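Major capsid protein (Paramecium bursaria Chlorella virus 1, PDB 5TIP) self-assembles as trimers into the large icosahedral capsid of the virus, forming the bulk of its glycosylated protein shell. Local coordinates at residues Y128-W134 with K144-P149; F254-Y260 with I415-N421. All blocks are in the same frame, centred on the assembly; numbering follows the deposited sequence.

Interaction 1. Residues Y128-W134 with K144-P149; sequences YRRMTDW and KRFYVP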
# COMPACT_ATOMS: atom_id res chain seq x y z
N TYR A 128 -8.29 8.77 5.75
CA TYR A 128 -9.75 8.86 5.82
C TYR A 128 -10.22 9.09 7.25
O TYR A 128 -11.22 9.79 7.45
CB TYR A 128 -10.38 7.59 5.25
CG TYR A 128 -11.89 7.52 5.38
CD1 TYR A 128 -12.71 8.19 4.49
CD2 TYR A 128 -12.48 6.78 6.40
CE1 TYR A 128 -14.09 8.14 4.61
CE2 TYR A 128 -13.86 6.72 6.53
CZ TYR A 128 -14.66 7.40 5.63
OH TYR A 128 -16.02 7.34 5.75
N ARG A 129 -9.53 8.53 8.25
CA ARG A 129 -9.92 8.79 9.63
C ARG A 129 -9.53 10.20 10.07
O ARG A 129 -10.21 10.80 10.91
CB ARG A 129 -9.33 7.75 10.58
CG ARG A 129 -9.91 7.87 11.98
CD ARG A 129 -9.57 6.71 12.88
NE ARG A 129 -10.26 6.85 14.16
CZ ARG A 129 -10.16 6.00 15.17
NH1 ARG A 129 -9.39 4.92 15.07
NH2 ARG A 129 -10.83 6.22 16.29
N ARG A 130 -8.43 10.73 9.53
CA ARG A 130 -8.12 12.14 9.76
C ARG A 130 -9.25 13.03 9.25
O ARG A 130 -9.56 14.06 9.85
CB ARG A 130 -6.81 12.53 9.08
CG ARG A 130 -5.56 11.86 9.62
CD ARG A 130 -4.36 12.30 8.80
NE ARG A 130 -4.09 13.72 8.95
CZ ARG A 130 -3.45 14.46 8.04
NH1 ARG A 130 -3.04 13.91 6.91
NH2 ARG A 130 -3.24 15.75 8.26
N MET A 131 -9.87 12.64 8.13
CA MET A 131 -10.92 13.44 7.52
C MET A 131 -12.26 13.30 8.22
O MET A 131 -13.15 14.13 7.99
CB MET A 131 -11.08 13.06 6.05
CG MET A 131 -9.86 13.36 5.19
SD MET A 131 -9.93 12.51 3.60
CE MET A 131 -11.46 13.16 2.93
N THR A 132 -12.44 12.28 9.06
CA THR A 132 -13.74 12.01 9.66
C THR A 132 -13.70 11.84 11.17
O THR A 132 -14.72 11.46 11.76
CB THR A 132 -14.37 10.76 9.02
OG1 THR A 132 -13.49 9.65 9.19
CG2 THR A 132 -14.64 10.98 7.54
N ASP A 133 -12.57 12.10 11.82
CA ASP A 133 -12.48 11.85 13.25
C ASP A 133 -11.32 12.65 13.83
O ASP A 133 -10.46 13.15 13.11
CB ASP A 133 -12.29 10.35 13.53
CG ASP A 133 -12.62 9.98 14.96
OD1 ASP A 133 -12.89 10.88 15.77
OD2 ASP A 133 -12.63 8.76 15.27
N TRP A 134 -11.32 12.77 15.16
CA TRP A 134 -10.18 13.30 15.90
C TRP A 134 -9.20 12.17 16.17
O TRP A 134 -9.59 11.14 16.74
CB TRP A 134 -10.63 13.94 17.22
CG TRP A 134 -11.30 15.28 17.07
CD1 TRP A 134 -10.69 16.49 16.97
CD2 TRP A 134 -12.71 15.53 17.03
NE1 TRP A 134 -11.62 17.49 16.85
CE2 TRP A 134 -12.87 16.93 16.89
CE3 TRP A 134 -13.84 14.72 17.09
CZ2 TRP A 134 -14.13 17.52 16.81
CZ3 TRP A 134 -15.09 15.32 17.01
CH2 TRP A 134 -15.22 16.70 16.87
N LYS A 144 -13.01 21.05 14.74
CA LYS A 144 -12.29 20.58 13.57
C LYS A 144 -13.20 20.45 12.36
O LYS A 144 -14.37 20.13 12.48
CB LYS A 144 -11.65 19.23 13.88
CG LYS A 144 -10.97 18.54 12.71
CD LYS A 144 -10.33 17.23 13.14
CE LYS A 144 -9.60 16.57 11.98
NZ LYS A 144 -8.87 15.34 12.38
N ARG A 145 -12.65 20.73 11.18
CA ARG A 145 -13.40 20.59 9.94
C ARG A 145 -13.19 19.18 9.39
O ARG A 145 -12.06 18.70 9.30
CB ARG A 145 -12.96 21.63 8.92
CG ARG A 145 -13.69 21.52 7.59
CD ARG A 145 -13.38 22.70 6.68
NE ARG A 145 -13.71 23.96 7.33
CZ ARG A 145 -14.86 24.60 7.19
NH1 ARG A 145 -15.81 24.09 6.42
NH2 ARG A 145 -15.07 25.75 7.82
N PHE A 146 -14.29 18.54 9.01
CA PHE A 146 -14.26 17.18 8.51
C PHE A 146 -14.67 17.15 7.05
O PHE A 146 -15.41 18.01 6.57
CB PHE A 146 -15.19 16.27 9.32
CG PHE A 146 -14.82 16.17 10.78
CD1 PHE A 146 -13.84 15.29 11.20
CD2 PHE A 146 -15.47 16.94 11.72
CE1 PHE A 146 -13.51 15.19 12.54
CE2 PHE A 146 -15.14 16.85 13.06
CZ PHE A 146 -14.16 15.97 13.47
N TYR A 147 -14.19 16.13 6.34
CA TYR A 147 -14.46 15.96 4.91
C TYR A 147 -14.91 14.52 4.69
O TYR A 147 -14.12 13.59 4.82
CB TYR A 147 -13.22 16.27 4.08
CG TYR A 147 -12.60 17.62 4.34
CD1 TYR A 147 -11.65 17.80 5.33
CD2 TYR A 147 -12.95 18.72 3.56
CE1 TYR A 147 -11.07 19.03 5.56
CE2 TYR A 147 -12.37 19.96 3.78
CZ TYR A 147 -11.44 20.11 4.78
OH TYR A 147 -10.87 21.34 5.00
N VAL A 148 -16.18 14.35 4.33
CA VAL A 148 -16.75 13.02 4.08
C VAL A 148 -16.86 12.86 2.56
O VAL A 148 -17.72 13.51 1.94
CB VAL A 148 -18.11 12.85 4.76
CG1 VAL A 148 -18.61 11.42 4.57
CG2 VAL A 148 -18.00 13.19 6.24
N PRO A 149 -16.03 12.02 1.93
CA PRO A 149 -16.13 11.84 0.48
C PRO A 149 -17.20 10.80 0.14
O PRO A 149 -17.26 9.73 0.74
CB PRO A 149 -14.73 11.34 0.09
CG PRO A 149 -14.26 10.61 1.31
CD PRO A 149 -14.88 11.31 2.51
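Tyr128 brings the edge of its ring to Pro149, CE1 lying 3.9 Å from the proline CD, while its hydroxyl is bonded to Glu89. Arg130 gives the strand its backbone oxygen: Lys144 NZ donates to Arg130 O at 2.9 Å, in the carbonyl plane on a lone pair, while the arginine's guanidinium is bound by Thr346 O and Asn334 of the second subunit. Met131 O receives Tyr147 N at 2.8 Å (159° at the hydrogen), and the methionine chain, bent at chi3 (58°), lays CE against both Tyr147 CB and Pro149 CD. In this N-terminal jelly roll of the double-jelly-roll capsid protein, the last turn of helix 122-132 packs against strand 143-149, which is also bonded through the backbones of Lys144, Phe146 and Val148 to strand 65-76. Thr132 sets its carbonyl carbon 3.5 Å from Phe146 CD1. Asp133 O takes a second bond from Lys144 NZ, 2.8 Å long, so one ammonium ties the carbonyls of Arg130 and Asp133 together. Trp134 receives the edge of Phe146 on one face, the planes at 87° and the six-membered ring centroids 4.8 Å apart; Lys144 CD lies over its five-membered ring in a CH-pi contact.

Interaction 2. Residues F254-Y260 with I415-N421; sequences FNHPTKY and IYAKNYN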
# COMPACT_ATOMS: atom_id res chain seq x y z
N PHE A 254 -31.83 -9.81 -2.93
CA PHE A 254 -30.99 -9.04 -3.82
C PHE A 254 -31.37 -9.34 -5.27
O PHE A 254 -32.06 -10.32 -5.56
CB PHE A 254 -29.51 -9.35 -3.58
CG PHE A 254 -29.06 -9.04 -2.17
CD1 PHE A 254 -29.44 -7.87 -1.55
CD2 PHE A 254 -28.27 -9.94 -1.48
CE1 PHE A 254 -29.03 -7.59 -0.26
CE2 PHE A 254 -27.86 -9.67 -0.19
CZ PHE A 254 -28.24 -8.49 0.42
N ASN A 255 -30.90 -8.49 -6.18
CA ASN A 255 -31.14 -8.65 -7.60
C ASN A 255 -29.89 -8.23 -8.36
O ASN A 255 -28.90 -7.78 -7.77
CB ASN A 255 -32.36 -7.85 -8.07
CG ASN A 255 -33.66 -8.33 -7.44
OD1 ASN A 255 -34.25 -7.65 -6.60
ND2 ASN A 255 -34.11 -9.52 -7.84
N HIS A 256 -29.94 -8.39 -9.69
CA HIS A 256 -28.92 -7.94 -10.63
C HIS A 256 -27.62 -8.73 -10.48
O HIS A 256 -27.43 -9.43 -9.48
CB HIS A 256 -28.65 -6.44 -10.45
CG HIS A 256 -29.87 -5.58 -10.62
ND1 HIS A 256 -30.32 -4.72 -9.65
CD2 HIS A 256 -30.72 -5.46 -11.66
CE1 HIS A 256 -31.40 -4.10 -10.08
NE2 HIS A 256 -31.67 -4.53 -11.30
N PRO A 257 -26.72 -8.67 -11.46
CA PRO A 257 -25.40 -9.29 -11.29
C PRO A 257 -24.63 -8.64 -10.15
O PRO A 257 -24.30 -7.45 -10.19
CB PRO A 257 -24.72 -9.05 -12.64
CG PRO A 257 -25.84 -8.91 -13.61
CD PRO A 257 -26.94 -8.22 -12.85
N THR A 258 -24.33 -9.43 -9.12
CA THR A 258 -23.76 -8.94 -7.88
C THR A 258 -22.29 -9.32 -7.80
O THR A 258 -21.92 -10.47 -8.05
CB THR A 258 -24.52 -9.52 -6.68
OG1 THR A 258 -25.89 -9.10 -6.74
CG2 THR A 258 -23.91 -9.03 -5.37
N LYS A 259 -21.45 -8.34 -7.44
CA LYS A 259 -20.01 -8.58 -7.33
C LYS A 259 -19.65 -9.33 -6.06
O LYS A 259 -18.84 -10.26 -6.09
CB LYS A 259 -19.25 -7.25 -7.38
CG LYS A 259 -19.67 -6.33 -8.50
CD LYS A 259 -18.95 -5.00 -8.41
CE LYS A 259 -17.45 -5.18 -8.52
NZ LYS A 259 -16.73 -3.88 -8.49
N TYR A 260 -20.23 -8.93 -4.93
CA TYR A 260 -19.87 -9.53 -3.65
C TYR A 260 -20.98 -9.28 -2.64
O TYR A 260 -21.85 -8.43 -2.84
CB TYR A 260 -18.54 -8.97 -3.13
CG TYR A 260 -18.52 -7.46 -2.96
CD1 TYR A 260 -18.96 -6.87 -1.79
CD2 TYR A 260 -18.05 -6.64 -3.98
CE1 TYR A 260 -18.94 -5.49 -1.64
CE2 TYR A 260 -18.02 -5.26 -3.83
CZ TYR A 260 -18.47 -4.70 -2.66
OH TYR A 260 -18.45 -3.33 -2.51
N ILE A 415 -26.68 -6.81 5.87
CA ILE A 415 -26.17 -7.53 4.71
C ILE A 415 -26.20 -6.58 3.51
O ILE A 415 -27.25 -6.01 3.18
CB ILE A 415 -26.99 -8.80 4.42
CG1 ILE A 415 -27.08 -9.67 5.68
CG2 ILE A 415 -26.37 -9.58 3.28
CD1 ILE A 415 -27.95 -10.88 5.52
N TYR A 416 -25.05 -6.42 2.87
CA TYR A 416 -24.90 -5.52 1.73
C TYR A 416 -24.57 -6.32 0.48
O TYR A 416 -23.93 -7.37 0.54
CB TYR A 416 -23.82 -4.47 1.99
CG TYR A 416 -24.09 -3.60 3.18
CD1 TYR A 416 -24.94 -2.50 3.09
CD2 TYR A 416 -23.52 -3.87 4.41
CE1 TYR A 416 -25.20 -1.70 4.18
CE2 TYR A 416 -23.77 -3.08 5.51
CZ TYR A 416 -24.61 -1.99 5.39
OH TYR A 416 -24.87 -1.20 6.48
N ALA A 417 -25.01 -5.80 -0.66
CA ALA A 417 -24.71 -6.38 -1.96
C ALA A 417 -24.35 -5.27 -2.93
O ALA A 417 -25.06 -4.26 -3.00
CB ALA A 417 -25.89 -7.20 -2.49
N LYS A 418 -23.27 -5.46 -3.67
CA LYS A 418 -22.83 -4.50 -4.68
C LYS A 418 -23.11 -5.13 -6.04
O LYS A 418 -22.57 -6.18 -6.37
CB LYS A 418 -21.35 -4.18 -4.53
CG LYS A 418 -20.97 -2.80 -5.05
CD LYS A 418 -21.70 -1.70 -4.29
CE LYS A 418 -20.87 -0.44 -4.17
NZ LYS A 418 -20.29 -0.01 -5.47
N ASN A 419 -23.95 -4.48 -6.83
CA ASN A 419 -24.35 -5.01 -8.12
C ASN A 419 -24.00 -4.01 -9.22
O ASN A 419 -23.66 -2.86 -8.97
CB ASN A 419 -25.85 -5.31 -8.15
CG ASN A 419 -26.70 -4.06 -8.05
OD1 ASN A 419 -27.04 -3.62 -6.95
ND2 ASN A 419 -27.06 -3.48 -9.19
N TYR A 420 -24.08 -4.49 -10.46
CA TYR A 420 -23.91 -3.65 -11.64
C TYR A 420 -25.26 -3.28 -12.23
O TYR A 420 -26.25 -4.00 -12.08
CB TYR A 420 -23.06 -4.36 -12.70
CG TYR A 420 -21.57 -4.33 -12.43
CD1 TYR A 420 -20.84 -3.16 -12.57
CD2 TYR A 420 -20.89 -5.48 -12.04
CE1 TYR A 420 -19.48 -3.13 -12.33
CE2 TYR A 420 -19.53 -5.46 -11.80
CZ TYR A 420 -18.84 -4.28 -11.94
OH TYR A 420 -17.48 -4.25 -11.70
N ASN A 421 -25.29 -2.13 -12.91
CA ASN A 421 -26.46 -1.70 -13.64
C ASN A 421 -25.98 -0.81 -14.78
O ASN A 421 -24.81 -0.44 -14.85
CB ASN A 421 -27.46 -0.97 -12.74
CG ASN A 421 -28.88 -1.05 -13.26
OD1 ASN A 421 -29.12 -0.99 -14.47
ND2 ASN A 421 -29.84 -1.18 -12.35
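Phe254 lays one face of its ring over the methyl of Ala417: CB stands 3.6 Å from the ring centroid and only 6° off the normal, a centred CH-pi contact. The edge of the same ring meets Ile415, with CZ 3.6 Å from CG2. Farther along, the backbones join as antiparallel strands. Thr258 and Asn419 form a non-hydrogen-bonded pair, flanked by two bonds: Tyr420 N to Pro257 O at 3.0 Å and Lys259 N to Lys418 O at 2.7 Å, each acceptor met nearly head-on. A weak bond from Lys418 N to Tyr260 O follows; the strand segments are inclined rather than strictly antiparallel, their N-to-C directions 134° apart. Tyr260 has its CG between the backbone N and the carbonyl carbon (chi1 58°), which turns the ring alongside Lys418; CB of that lysine sits over the ring face, 3.8 Å from the centroid. Lys259 crosses Tyr420 at about a right angle, its CG 3.4 Å from CE2. Its NZ makes a weak bond to Tyr420 OH, whose stronger partner is Arg362 O. Lys259 NZ and Lys418 NZ stay 6.1 Å apart, and Glu228 bridges them, one carboxylate oxygen to each, which would offset their like charge. This pairing belongs to the C-terminal jelly roll of the double-jelly-roll capsid protein. Strand 412-426 runs between strand 257-266 and strand 223-237, the latter supplying Glu228 and packing Leu226 on Tyr420. Trp111 of helix 109-119 touches Tyr260 and Lys418, while on that helix Asp110 accepts the hydroxyl of Tyr416.

In the fold
Both contacts are buried, yet they occupy different jelly rolls, on opposite sides of the chain's centre, with their centres about 28 Å apart and nearest atoms about 12 Å apart. Interaction 1 seats the last turn of a helix and its following loop on a strand, held by one backbone bond, a lysine shared by two carbonyls and an edge-to-face aromatic pair. Interaction 2 pairs segments 155 residues apart in sequence, with backbone bonds at its centre and ring faces over aliphatic carbons around it. Helix 109-119 is common to their surroundings, touching Tyr128 and Val148 in the first and Tyr260 and Lys418 in the second. The second subunit bonds to interaction 1 through Arg130 and Tyr147, but packs on interaction 2 at His256 and Pro257.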